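Local coordinates for protein tryptophan decarboxylase 1 (Oryza sativa subsp. japonica, PDB 6KHO) that uses pyridoxal 5'-phosphate to decarboxylate L-tryptophan to tryptamine and 5-hydroxy-L-tryptophan to serotonin, steps of serotonin biosynthesis in rice, at residues 460-463 against 464-468. Sequence-based numbering, arbitrary orientation.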
loop_
_atom_site.group_PDB
_atom_site.type_symbol
_atom_site.label_atom_id
_atom_site.label_comp_id
_atom_site.label_asym_id
_atom_site.label_seq_id
_atom_site.Cartn_x
_atom_site.Cartn_y
_atom_site.Cartn_z
ATOM N N GLU A 460 34.500 4.999 11.672
ATOM C CA GLU A 460 34.662 4.869 13.115
ATOM C C GLU A 460 33.799 5.887 13.849
ATOM O O GLU A 460 33.087 5.542 14.800
ATOM C CB GLU A 460 36.140 5.037 13.487
ATOM C CG GLU A 460 36.455 4.887 14.967
ATOM C CD GLU A 460 36.579 3.439 15.400
ATOM O OE1 GLU A 460 36.550 3.171 16.624
ATOM O OE2 GLU A 460 36.701 2.563 14.519
ATOM N N LEU A 461 33.859 7.150 13.420
ATOM C CA LEU A 461 33.025 8.193 14.006
ATOM C C LEU A 461 31.554 7.782 14.021
ATOM O O LEU A 461 30.890 7.824 15.065
ATOM C CB LEU A 461 33.213 9.497 13.230
ATOM C CG LEU A 461 32.413 10.698 13.727
ATOM C CD1 LEU A 461 32.628 10.886 15.223
ATOM C CD2 LEU A 461 32.780 11.961 12.953
ATOM N N MET A 462 31.043 7.350 12.866
ATOM C CA MET A 462 29.636 6.982 12.742
ATOM C C MET A 462 29.262 5.856 13.701
ATOM O O MET A 462 28.243 5.929 14.398
ATOM C CB MET A 462 29.342 6.576 11.294
ATOM C CG MET A 462 27.961 5.968 11.067
ATOM S SD MET A 462 27.755 5.306 9.395
ATOM C CE MET A 462 28.412 3.641 9.553
ATOM N N GLU A 463 30.065 4.790 13.734
ATOM C CA GLU A 463 29.735 3.656 14.590
ATOM C C GLU A 463 29.854 4.028 16.062
ATOM O O GLU A 463 29.157 3.448 16.901
ATOM C CB GLU A 463 30.623 2.459 14.233
ATOM C CG GLU A 463 30.520 2.056 12.752
ATOM C CD GLU A 463 31.501 0.961 12.333
ATOM O OE1 GLU A 463 31.085 0.043 11.590
ATOM O OE2 GLU A 463 32.687 1.023 12.727
ATOM N N ARG A 464 30.696 5.018 16.376
ATOM C CA ARG A 464 30.848 5.504 17.743
ATOM C C ARG A 464 29.686 6.395 18.159
ATOM O O ARG A 464 29.241 6.337 19.308
ATOM C CB ARG A 464 32.168 6.262 17.879
ATOM C CG ARG A 464 33.340 5.360 18.206
ATOM C CD ARG A 464 34.620 6.144 18.429
ATOM N NE ARG A 464 35.727 5.243 18.733
ATOM C CZ ARG A 464 36.803 5.589 19.432
ATOM N NH1 ARG A 464 36.926 6.824 19.905
ATOM N NH2 ARG A 464 37.755 4.695 19.658
ATOM N N LEU A 465 29.196 7.246 17.260
ATOM C CA LEU A 465 28.021 8.038 17.598
ATOM C C LEU A 465 26.813 7.138 17.836
ATOM O O LEU A 465 26.027 7.377 18.760
ATOM C CB LEU A 465 27.745 9.062 16.500
ATOM C CG LEU A 465 28.859 10.095 16.292
ATOM C CD1 LEU A 465 28.781 10.720 14.911
ATOM C CD2 LEU A 465 28.826 11.179 17.364
ATOM N N ASN A 466 26.687 6.056 17.057
ATOM C CA ASN A 466 25.520 5.182 17.176
ATOM C C ASN A 466 25.538 4.358 18.465
ATOM O O ASN A 466 24.479 4.119 19.058
ATOM C CB ASN A 466 25.418 4.266 15.959
ATOM C CG ASN A 466 25.088 5.033 14.674
ATOM O OD1 ASN A 466 24.687 6.202 14.713
ATOM N ND2 ASN A 466 25.270 4.379 13.537
ATOM N N LYS A 467 26.717 3.894 18.910
ATOM C CA LYS A 467 26.773 3.117 20.153
ATOM C C LYS A 467 26.397 3.963 21.361
ATOM O O LYS A 467 25.955 3.419 22.380
ATOM C CB LYS A 467 28.170 2.520 20.359
ATOM C CG LYS A 467 29.266 3.575 20.411
ATOM C CD LYS A 467 30.592 3.074 20.985
ATOM C CE LYS A 467 31.463 4.251 21.424
ATOM N NZ LYS A 467 30.753 5.125 22.404
ATOM N N THR A 468 26.552 5.282 21.247
ATOM C CA THR A 468 26.180 6.211 22.311
ATOM C C THR A 468 24.693 6.122 22.665
ATOM O O THR A 468 24.312 6.280 23.833
ATOM C CB THR A 468 26.552 7.623 21.858
ATOM O OG1 THR A 468 27.953 7.835 22.081
ATOM C CG2 THR A 468 25.791 8.657 22.590
#
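Glu460 and Arg464, one helical turn apart, form an i to i+4 salt bridge in which a single carboxylate oxygen reaches the guanidinium NE obliquely: Glu460 OE1 lies 3.1 Å from Arg464 NE. The N-H...O angle of 135° shows a bent bond, made through the anti lone pair of OE1, and the oxygen sits 31° out of the guanidinium plane. The two flat groups stand 63° apart, and NE carries the bond, with Arg464 NH2 3.6 Å from Glu460 OE1. Glu460 turns CG away from its own N toward the carbonyl side and then folds at chi2, which brings the carboxylate slantwise across the extended arginine, whose CG also rests 3.4 Å from Glu460 O. Replacing Arg464 by alanine is likely to leave the Glu460 carboxylate without its charged mate and to remove the CG and CD part of the cover over Glu460 O. The turn belongs to helix 451-468, which packs beside the antiparallel sheet and helix 495-513 of the C-terminal region, far from the cofactor. Its alpha-helical bonding is evident in the i to i+4 set Arg464 N to Glu460 O, Leu465 N to Leu461 O (2.8 Å), Asn466 N to Met462 O and Lys467 N to Glu463 O. On the buried side the Leu465 methyl CD1 reaches the Leu461 branch carbon CG at 3.8 Å, the side chains crossing at a slant; Leu461 also touches Leu484 of strand 481-487 and Thr508 of helix 495-513. Further round, Met462 CG approaches Asn466 ND2 to 4.0 Å. Asn466 OD1 accepts a hydrogen bond from Val473 N, tying the helix to the chain that follows it, while Glu463 OE1 makes a salt bridge with Arg459 one turn back.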